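Local coordinates for protein rhodopsin (PDB 2Z73) that detects light through bound retinal, whose 11-cis to all-trans isomerization drives Gq-type G-protein signalling to phospholipase C in squid vision, at residues 57-60 and 64-67; 92-97 and 101-106; 106-111 and 184-189. One frame throughout, in Å; residues are numbered along the deposited sequence.

In the fold
The three contacts lie in one seven-helix bundle but at its two ends. Contact 1 is on the cytoplasmic side, at the turn between helix 31-61 and helix 70-87. Contacts 2 and 3 are on the extracellular side, and their centres are 9 Å apart. The centre of contact 1 is 36 Å from that of contact 2 and 34 Å from that of contact 3. Contacts 2 and 3 share Ala-106 and meet where Met-92 CG lies 3.1 Å from Cys-184 O and Trp-101 CZ2 lies 3.5 Å from Cys-108 N. Contact 3 supplies residues of the retinal pocket. The side chain of Trp-101 in contact 2 stays about 9 Å from retinal.

Contact 1. Residues 57-60 and 64-67; sequences YLFT and SLQT. With BOG (octyl beta-D-glucopyranoside), chain C.
The Phe-59 ring takes a methyl of Leu-65 squarely on one face. Leu-65 CD1 stands 3.7 Å from the ring centroid and 7° off the ring normal, a CH-pi contact. This is the first cytoplasmic turn of the seven-transmembrane receptor fold, where helix 31-61 ends and the chain turns toward helix 70-87. Leu-65 CB stands above the same side of the ring, 3.9 Å from Phe-59 CD2. Other helices pack on the same phenyl. Phe-322 of helix 320-329 meets it ring to ring, and Asn-70, Ile-73 and Ile-74 of helix 70-87 also touch it.

Two torsions carry the leucine methyl to the ring. CG sits beside the backbone N of Leu-65, and CD1 is anti to CA (chi2 -178°), which places this methyl over the phenyl. The two side chains cross at about a right angle. The same methyl is 3.9 Å from Leu-58 O. That carbonyl accepts a hydrogen bond from Thr-62 OG1, while the side chain of Leu-58 packs on helix 320-329. The phenyl-leucine packing is apolar, and backbone carbonyls border it.

Gln-66 is on the surface. A bend at chi2 brings the end of its chain near carbonyls of the final turn of helix 31-61, those of Phe-59 and Thr-60. Thr-60 OG1 is hydrogen-bonded to Ile-56 O, one helical turn earlier. Beyond the turn, Thr-67 meets a molecule of octyl glucoside: Thr-67 CG2 is 3.3 Å from BOG O6, and Thr-67 OG1 is 3.6 Å from BOG C1'.

Contact 2. Residues 92-97 and 101-106; sequences MTISCF and WIFGFA
Ser-95 sets its hydroxyl against Trp-101 where helix 91-97 leads into the first extracellular loop. Residues 101-104 read W-I-F-G, the WxFG motif of this loop in class A receptors. With Trp-101 CG opposite the backbone N (chi1 175°), the indole runs past the serine. Trp-101 CB is 3.9 Å from Ser-95 OG, and CD2 is at a similar distance. The nearest indole atom, Trp-101 CE3, is 3.4 Å from that oxygen. Ser-95 OG itself is hydrogen-bonded to Leu-91 O. One face of the indole carries Phe-103 CB. Farther out, the ring packs on Ala-107 and Cys-108 and meets Tyr-111 edge to face. On its pyrrole side, Trp-101 NE1 donates to Gly-104 O at 2.9 Å, nearly straight at 161°, from above the carbonyl plane. Because an alanine here has no indole N-H, Gly-104 O would probably be left without a mate, and a gap is likely to open beside Ser-95 and Phe-103. On the surface, Ile-102 CG1 lies over the centre of one Phe-103 face, and Phe-103 CZ is 3.5 Å from Ile-94 CG2.

Contact 3. Residues 106-111 and 184-189; sequences AACKVY and CNCSFD. With RET (retinal), chain D.
Cys-108 and Cys-186 bring their sulfurs together by different first torsions. With chi1 at 180°, the Cys-108 sulfur points opposite the backbone N. Cys-186 SG lies beside its backbone N (chi1 -76°). The disulfide closes with Cys-108 SG to Cys-186 SG at 2.0 Å and a chi3 of -104°. Three residues on, the Tyr-111 ring comes up to Cys-186 and Asn-185. Its edge meets Cys-186 O, with Tyr-111 CE2 3.3 Å from that oxygen. Tyr-111 CD2 packs 3.9 Å from Cys-186 CB. The phenol oxygen, Tyr-111 OH, is 3.5 Å from Asn-185 CB, and is hydrogen-bonded to Asn-87 O and Lys-305 NZ. Lys-305 forms the retinylidene link in the native pigment, a link not modelled here. Asn-185 ND2 reaches Cys-186 O at 3.2 Å in a bent bond from above the carbonyl plane. Its amide is also held by Gln-298 and Glu-180. Cys-186 O is 3.3 Å from retinal C14, while Ser-187 OG comes 3.6 Å from retinal C12. Strand 186-188 pairs antiparallel with strand 177-179. The disulfide ties helix 104-138 to the second extracellular loop, the link typical of class A receptors, and residues 185-188 line the retinal pocket as in other rhodopsins.

Contact 1. Residues 57-60 and 64-67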
loop_
_atom_site.group_PDB
_atom_site.type_symbol
_atom_site.label_atom_id
_atom_site.label_comp_id
_atom_site.label_asym_id
_atom_site.label_seq_id
_atom_site.Cartn_x
_atom_site.Cartn_y
_atom_site.Cartn_z
ATOM N N TYR A 57 13.226 -8.847 -3.862
ATOM C CA TYR A 57 14.481 -9.475 -4.266
ATOM C C TYR A 57 15.627 -8.494 -4.104
ATOM O O TYR A 57 16.559 -8.749 -3.345
ATOM C CB TYR A 57 14.396 -9.954 -5.724
ATOM C CG TYR A 57 15.673 -10.573 -6.269
ATOM C CD1 TYR A 57 16.434 -9.910 -7.232
ATOM C CD2 TYR A 57 16.120 -11.816 -5.821
ATOM C CE1 TYR A 57 17.597 -10.464 -7.731
ATOM C CE2 TYR A 57 17.287 -12.376 -6.312
ATOM C CZ TYR A 57 18.020 -11.695 -7.267
ATOM O OH TYR A 57 19.184 -12.240 -7.766
ATOM N N LEU A 58 15.545 -7.365 -4.806
ATOM C CA LEU A 58 16.582 -6.338 -4.741
ATOM C C LEU A 58 16.850 -5.785 -3.333
ATOM O O LEU A 58 18.006 -5.659 -2.928
ATOM C CB LEU A 58 16.237 -5.187 -5.693
ATOM C CG LEU A 58 16.999 -5.130 -7.022
ATOM C CD1 LEU A 58 17.312 -6.526 -7.530
ATOM C CD2 LEU A 58 16.184 -4.355 -8.045
ATOM N N PHE A 59 15.798 -5.466 -2.581
ATOM C CA PHE A 59 16.011 -4.920 -1.244
ATOM C C PHE A 59 16.622 -5.896 -0.237
ATOM O O PHE A 59 17.427 -5.489 0.596
ATOM C CB PHE A 59 14.714 -4.313 -0.682
ATOM C CG PHE A 59 14.536 -2.845 -1.011
ATOM C CD1 PHE A 59 14.098 -2.439 -2.269
ATOM C CD2 PHE A 59 14.826 -1.870 -0.061
ATOM C CE1 PHE A 59 13.952 -1.078 -2.574
ATOM C CE2 PHE A 59 14.684 -0.512 -0.356
ATOM C CZ PHE A 59 14.247 -0.115 -1.613
ATOM N N THR A 60 16.257 -7.172 -0.301
ATOM C CA THR A 60 16.842 -8.131 0.632
ATOM C C THR A 60 18.257 -8.552 0.228
ATOM O O THR A 60 19.014 -9.038 1.061
ATOM C CB THR A 60 16.009 -9.431 0.757
ATOM O OG1 THR A 60 15.667 -9.908 -0.545
ATOM C CG2 THR A 60 14.755 -9.200 1.566
ATOM N N SER A 64 23.622 -1.811 -0.306
ATOM C CA SER A 64 23.306 -0.408 -0.097
ATOM C C SER A 64 21.892 -0.207 0.429
ATOM O O SER A 64 21.565 0.866 0.940
ATOM C CB SER A 64 23.493 0.370 -1.400
ATOM O OG SER A 64 22.744 -0.200 -2.454
ATOM N N LEU A 65 21.059 -1.238 0.315
ATOM C CA LEU A 65 19.679 -1.156 0.785
ATOM C C LEU A 65 19.447 -1.997 2.048
ATOM O O LEU A 65 18.325 -2.415 2.316
ATOM C CB LEU A 65 18.736 -1.645 -0.316
ATOM C CG LEU A 65 18.959 -1.189 -1.762
ATOM C CD1 LEU A 65 17.856 -1.759 -2.657
ATOM C CD2 LEU A 65 18.964 0.329 -1.832
ATOM N N GLN A 66 20.495 -2.220 2.836
ATOM C CA GLN A 66 20.395 -3.048 4.041
ATOM C C GLN A 66 20.005 -2.390 5.375
ATOM O O GLN A 66 20.139 -3.019 6.435
ATOM C CB GLN A 66 21.710 -3.803 4.242
ATOM C CG GLN A 66 21.560 -5.307 4.277
ATOM C CD GLN A 66 21.071 -5.860 2.961
ATOM O OE1 GLN A 66 20.002 -5.493 2.486
ATOM N NE2 GLN A 66 21.858 -6.750 2.358
ATOM N N THR A 67 19.531 -1.150 5.346
ATOM C CA THR A 67 19.140 -0.477 6.584
ATOM C C THR A 67 17.819 -1.018 7.136
ATOM O O THR A 67 16.977 -1.494 6.380
ATOM C CB THR A 67 19.017 1.047 6.372
ATOM O OG1 THR A 67 18.494 1.304 5.062
ATOM C CG2 THR A 67 20.372 1.721 6.519
HETATM C C1 BOG C . 18.525 5.315 4.535
HETATM O O1 BOG C . 17.216 5.680 4.638
HETATM C C2 BOG C . 18.969 6.191 3.391
HETATM O O2 BOG C . 18.236 5.927 2.134
HETATM C C3 BOG C . 20.379 5.822 3.288
HETATM O O3 BOG C . 20.802 6.632 2.252
HETATM C C4 BOG C . 21.116 6.108 4.660
HETATM O O4 BOG C . 22.462 5.763 4.570
HETATM C C5 BOG C . 20.636 5.240 5.745
HETATM O O5 BOG C . 19.263 5.605 5.822
HETATM C C6 BOG C . 21.361 5.534 7.125
HETATM O O6 BOG C . 20.819 4.586 8.192
HETATM C "C1'" BOG C . 16.633 4.429 4.876
HETATM C "C2'" BOG C . 15.319 4.823 5.332
HETATM C "C3'" BOG C . 14.433 4.097 4.378
HETATM C "C4'" BOG C . 13.394 5.051 4.208
HETATM C "C5'" BOG C . 12.309 4.279 3.555
HETATM C "C6'" BOG C . 11.640 5.309 2.824
HETATM C "C7'" BOG C . 10.607 4.533 2.114
HETATM C "C8'" BOG C . 10.389 5.347 0.962
#

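Contact 2. Residues 92-97 and 101-106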
loop_
_atom_site.group_PDB
_atom_site.type_symbol
_atom_site.label_atom_id
_atom_site.label_comp_id
_atom_site.label_asym_id
_atom_site.label_seq_id
_atom_site.Cartn_x
_atom_site.Cartn_y
_atom_site.Cartn_z
ATOM N N MET A 92 -10.048 -14.494 -9.397
ATOM C CA MET A 92 -10.972 -13.563 -10.037
ATOM C C MET A 92 -10.962 -13.712 -11.547
ATOM O O MET A 92 -12.006 -13.914 -12.167
ATOM C CB MET A 92 -10.658 -12.113 -9.662
ATOM C CG MET A 92 -11.767 -11.147 -10.091
ATOM S SD MET A 92 -11.511 -9.389 -9.716
ATOM C CE MET A 92 -12.936 -8.712 -10.470
ATOM N N THR A 93 -9.781 -13.615 -12.137
ATOM C CA THR A 93 -9.644 -13.730 -13.576
ATOM C C THR A 93 -10.401 -14.927 -14.136
ATOM O O THR A 93 -11.148 -14.784 -15.102
ATOM C CB THR A 93 -8.165 -13.820 -13.969
ATOM O OG1 THR A 93 -7.483 -12.678 -13.444
ATOM C CG2 THR A 93 -7.998 -13.863 -15.495
ATOM N N ILE A 94 -10.214 -16.102 -13.539
ATOM C CA ILE A 94 -10.899 -17.298 -14.019
ATOM C C ILE A 94 -12.404 -17.152 -13.812
ATOM O O ILE A 94 -13.192 -17.548 -14.664
ATOM C CB ILE A 94 -10.378 -18.572 -13.307
ATOM C CG1 ILE A 94 -8.960 -18.881 -13.785
ATOM C CG2 ILE A 94 -11.278 -19.767 -13.594
ATOM C CD1 ILE A 94 -8.854 -19.123 -15.266
ATOM N N SER A 95 -12.793 -16.568 -12.681
ATOM C CA SER A 95 -14.198 -16.365 -12.380
ATOM C C SER A 95 -14.852 -15.494 -13.433
ATOM O O SER A 95 -15.965 -15.777 -13.882
ATOM C CB SER A 95 -14.368 -15.720 -11.009
ATOM O OG SER A 95 -14.280 -16.700 -9.999
ATOM N N CYS A 96 -14.160 -14.436 -13.833
ATOM C CA CYS A 96 -14.704 -13.548 -14.848
ATOM C C CYS A 96 -14.939 -14.278 -16.162
ATOM O O CYS A 96 -16.062 -14.310 -16.660
ATOM C CB CYS A 96 -13.775 -12.352 -15.067
ATOM S SG CYS A 96 -13.801 -11.149 -13.716
ATOM N N PHE A 97 -13.894 -14.884 -16.719
ATOM C CA PHE A 97 -14.030 -15.598 -17.991
ATOM C C PHE A 97 -15.135 -16.632 -18.044
ATOM O O PHE A 97 -15.479 -17.098 -19.121
ATOM C CB PHE A 97 -12.713 -16.262 -18.386
ATOM C CG PHE A 97 -11.590 -15.295 -18.586
ATOM C CD1 PHE A 97 -11.829 -14.032 -19.121
ATOM C CD2 PHE A 97 -10.294 -15.648 -18.245
ATOM C CE1 PHE A 97 -10.786 -13.130 -19.309
ATOM C CE2 PHE A 97 -9.246 -14.755 -18.428
ATOM C CZ PHE A 97 -9.489 -13.494 -18.959
ATOM N N TRP A 101 -18.228 -17.209 -10.032
ATOM C CA TRP A 101 -17.224 -17.600 -9.047
ATOM C C TRP A 101 -17.376 -19.086 -8.779
ATOM O O TRP A 101 -18.288 -19.517 -8.067
ATOM C CB TRP A 101 -17.394 -16.819 -7.735
ATOM C CG TRP A 101 -16.449 -17.266 -6.631
ATOM C CD1 TRP A 101 -16.639 -18.301 -5.760
ATOM C CD2 TRP A 101 -15.172 -16.700 -6.306
ATOM N NE1 TRP A 101 -15.566 -18.415 -4.915
ATOM C CE2 TRP A 101 -14.649 -17.447 -5.226
ATOM C CE3 TRP A 101 -14.414 -15.636 -6.823
ATOM C CZ2 TRP A 101 -13.395 -17.165 -4.646
ATOM C CZ3 TRP A 101 -13.161 -15.352 -6.244
ATOM C CH2 TRP A 101 -12.671 -16.117 -5.169
ATOM N N ILE A 102 -16.476 -19.871 -9.359
ATOM C CA ILE A 102 -16.501 -21.329 -9.242
ATOM C C ILE A 102 -15.582 -21.917 -8.181
ATOM O O ILE A 102 -15.339 -23.115 -8.204
ATOM C CB ILE A 102 -16.069 -21.980 -10.561
ATOM C CG1 ILE A 102 -14.630 -21.532 -10.892
ATOM C CG2 ILE A 102 -17.035 -21.607 -11.671
ATOM C CD1 ILE A 102 -13.939 -22.335 -11.976
ATOM N N PHE A 103 -15.081 -21.112 -7.253
ATOM C CA PHE A 103 -14.142 -21.644 -6.273
ATOM C C PHE A 103 -14.659 -21.911 -4.875
ATOM O O PHE A 103 -13.878 -22.208 -3.973
ATOM C CB PHE A 103 -12.902 -20.749 -6.224
ATOM C CG PHE A 103 -12.223 -20.590 -7.560
ATOM C CD1 PHE A 103 -11.489 -21.640 -8.113
ATOM C CD2 PHE A 103 -12.366 -19.415 -8.291
ATOM C CE1 PHE A 103 -10.911 -21.517 -9.379
ATOM C CE2 PHE A 103 -11.794 -19.283 -9.556
ATOM C CZ PHE A 103 -11.070 -20.330 -10.101
ATOM N N GLY A 104 -15.972 -21.823 -4.696
ATOM C CA GLY A 104 -16.556 -22.095 -3.395
ATOM C C GLY A 104 -16.488 -20.990 -2.368
ATOM O O GLY A 104 -15.719 -20.050 -2.499
ATOM N N PHE A 105 -17.291 -21.133 -1.320
ATOM C CA PHE A 105 -17.365 -20.157 -0.238
ATOM C C PHE A 105 -16.065 -19.986 0.534
ATOM O O PHE A 105 -15.669 -18.868 0.834
ATOM C CB PHE A 105 -18.491 -20.535 0.723
ATOM C CG PHE A 105 -19.098 -19.357 1.441
ATOM C CD1 PHE A 105 -19.846 -19.541 2.597
ATOM C CD2 PHE A 105 -18.915 -18.064 0.966
ATOM C CE1 PHE A 105 -20.397 -18.461 3.269
ATOM C CE2 PHE A 105 -19.467 -16.977 1.634
ATOM C CZ PHE A 105 -20.208 -17.180 2.787
ATOM N N ALA A 106 -15.406 -21.090 0.865
ATOM C CA ALA A 106 -14.144 -21.040 1.610
ATOM C C ALA A 106 -13.113 -20.179 0.884
ATOM O O ALA A 106 -12.414 -19.378 1.504
ATOM C CB ALA A 106 -13.598 -22.446 1.813
#

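Contact 3. Residues 106-111 and 184-189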
loop_
_atom_site.group_PDB
_atom_site.type_symbol
_atom_site.label_atom_id
_atom_site.label_comp_id
_atom_site.label_asym_id
_atom_site.label_seq_id
_atom_site.Cartn_x
_atom_site.Cartn_y
_atom_site.Cartn_z
ATOM N N ALA A 106 -15.406 -21.090 0.865
ATOM C CA ALA A 106 -14.144 -21.040 1.610
ATOM C C ALA A 106 -13.113 -20.179 0.884
ATOM O O ALA A 106 -12.414 -19.378 1.504
ATOM C CB ALA A 106 -13.598 -22.446 1.813
ATOM N N ALA A 107 -13.017 -20.346 -0.429
ATOM C CA ALA A 107 -12.077 -19.563 -1.207
ATOM C C ALA A 107 -12.471 -18.089 -1.141
ATOM O O ALA A 107 -11.623 -17.218 -0.980
ATOM C CB ALA A 107 -12.061 -20.047 -2.649
ATOM N N CYS A 108 -13.764 -17.818 -1.256
ATOM C CA CYS A 108 -14.294 -16.458 -1.194
ATOM C C CYS A 108 -13.855 -15.792 0.100
ATOM O O CYS A 108 -13.358 -14.667 0.093
ATOM C CB CYS A 108 -15.822 -16.513 -1.265
ATOM S SG CYS A 108 -16.774 -14.951 -1.203
ATOM N N LYS A 109 -14.033 -16.493 1.214
ATOM C CA LYS A 109 -13.643 -15.943 2.507
ATOM C C LYS A 109 -12.148 -15.642 2.504
ATOM O O LYS A 109 -11.717 -14.539 2.839
ATOM C CB LYS A 109 -13.979 -16.929 3.624
ATOM C CG LYS A 109 -15.428 -17.365 3.610
ATOM C CD LYS A 109 -15.730 -18.295 4.755
ATOM C CE LYS A 109 -17.196 -18.690 4.761
ATOM N NZ LYS A 109 -17.574 -19.396 6.018
ATOM N N VAL A 110 -11.356 -16.635 2.118
ATOM C CA VAL A 110 -9.914 -16.465 2.061
ATOM C C VAL A 110 -9.593 -15.278 1.172
ATOM O O VAL A 110 -8.740 -14.448 1.494
ATOM C CB VAL A 110 -9.231 -17.714 1.485
ATOM C CG1 VAL A 110 -7.808 -17.372 1.041
ATOM C CG2 VAL A 110 -9.220 -18.827 2.537
ATOM N N TYR A 111 -10.288 -15.198 0.045
ATOM C CA TYR A 111 -10.061 -14.114 -0.898
ATOM C C TYR A 111 -10.319 -12.776 -0.227
ATOM O O TYR A 111 -9.422 -11.940 -0.126
ATOM C CB TYR A 111 -10.970 -14.281 -2.106
ATOM C CG TYR A 111 -10.798 -13.233 -3.177
ATOM C CD1 TYR A 111 -10.193 -13.547 -4.397
ATOM C CD2 TYR A 111 -11.275 -11.930 -2.993
ATOM C CE1 TYR A 111 -10.070 -12.590 -5.408
ATOM C CE2 TYR A 111 -11.156 -10.969 -3.998
ATOM C CZ TYR A 111 -10.554 -11.308 -5.197
ATOM O OH TYR A 111 -10.426 -10.360 -6.182
ATOM N N CYS A 184 -17.834 -11.849 -9.204
ATOM C CA CYS A 184 -16.681 -12.634 -9.635
ATOM C C CYS A 184 -15.458 -12.361 -8.784
ATOM O O CYS A 184 -14.333 -12.650 -9.170
ATOM C CB CYS A 184 -16.371 -12.396 -11.110
ATOM S SG CYS A 184 -17.530 -13.262 -12.174
ATOM N N ASN A 185 -15.694 -11.766 -7.628
ATOM C CA ASN A 185 -14.627 -11.521 -6.682
ATOM C C ASN A 185 -15.351 -11.337 -5.363
ATOM O O ASN A 185 -16.573 -11.172 -5.336
ATOM C CB ASN A 185 -13.767 -10.304 -7.061
ATOM C CG ASN A 185 -14.428 -8.986 -6.752
ATOM O OD1 ASN A 185 -15.125 -8.421 -7.593
ATOM N ND2 ASN A 185 -14.211 -8.480 -5.533
ATOM N N CYS A 186 -14.619 -11.403 -4.266
ATOM C CA CYS A 186 -15.253 -11.283 -2.973
ATOM C C CYS A 186 -14.742 -10.089 -2.196
ATOM O O CYS A 186 -13.754 -9.475 -2.569
ATOM C CB CYS A 186 -15.057 -12.603 -2.203
ATOM S SG CYS A 186 -16.193 -13.899 -2.832
ATOM N N SER A 187 -15.455 -9.740 -1.134
ATOM C CA SER A 187 -15.095 -8.612 -0.282
ATOM C C SER A 187 -15.952 -8.743 0.968
ATOM O O SER A 187 -16.633 -9.752 1.140
ATOM C CB SER A 187 -15.405 -7.294 -0.994
ATOM O OG SER A 187 -14.937 -6.189 -0.240
ATOM N N PHE A 188 -15.922 -7.743 1.843
ATOM C CA PHE A 188 -16.745 -7.804 3.047
ATOM C C PHE A 188 -18.165 -7.373 2.712
ATOM O O PHE A 188 -18.427 -6.850 1.630
ATOM C CB PHE A 188 -16.157 -6.927 4.151
ATOM C CG PHE A 188 -16.044 -5.471 3.793
ATOM C CD1 PHE A 188 -16.904 -4.531 4.361
ATOM C CD2 PHE A 188 -15.068 -5.032 2.913
ATOM C CE1 PHE A 188 -16.793 -3.171 4.057
ATOM C CE2 PHE A 188 -14.946 -3.677 2.601
ATOM C CZ PHE A 188 -15.815 -2.745 3.177
ATOM N N ASP A 189 -19.090 -7.603 3.633
ATOM C CA ASP A 189 -20.489 -7.237 3.419
ATOM C C ASP A 189 -20.777 -5.805 3.894
ATOM O O ASP A 189 -20.830 -5.535 5.097
ATOM C CB ASP A 189 -21.387 -8.232 4.154
ATOM C CG ASP A 189 -22.840 -8.086 3.788
ATOM O OD1 ASP A 189 -23.165 -7.223 2.947
ATOM O OD2 ASP A 189 -23.656 -8.845 4.347
HETATM C C1 RET D . -11.855 0.208 3.641
HETATM C C2 RET D . -11.408 1.683 3.431
HETATM C C3 RET D . -10.192 1.881 2.542
HETATM C C4 RET D . -9.001 1.000 2.958
HETATM C C5 RET D . -9.395 -0.458 3.198
HETATM C C6 RET D . -10.677 -0.841 3.504
HETATM C C7 RET D . -11.061 -2.297 3.727
HETATM C C8 RET D . -11.136 -3.267 2.715
HETATM C C9 RET D . -11.414 -4.710 2.752
HETATM C C10 RET D . -11.365 -5.283 1.543
HETATM C C11 RET D . -11.508 -6.664 1.134
HETATM C C12 RET D . -11.446 -7.176 -0.133
HETATM C C13 RET D . -11.353 -6.581 -1.523
HETATM C C14 RET D . -11.217 -7.401 -2.609
HETATM C C15 RET D . -11.137 -6.905 -3.988
HETATM C C16 RET D . -12.529 0.081 5.007
HETATM C C17 RET D . -12.984 -0.040 2.588
HETATM C C18 RET D . -8.190 -1.347 3.041
HETATM C C19 RET D . -11.675 -5.415 4.068
HETATM C C20 RET D . -11.424 -5.042 -1.628
#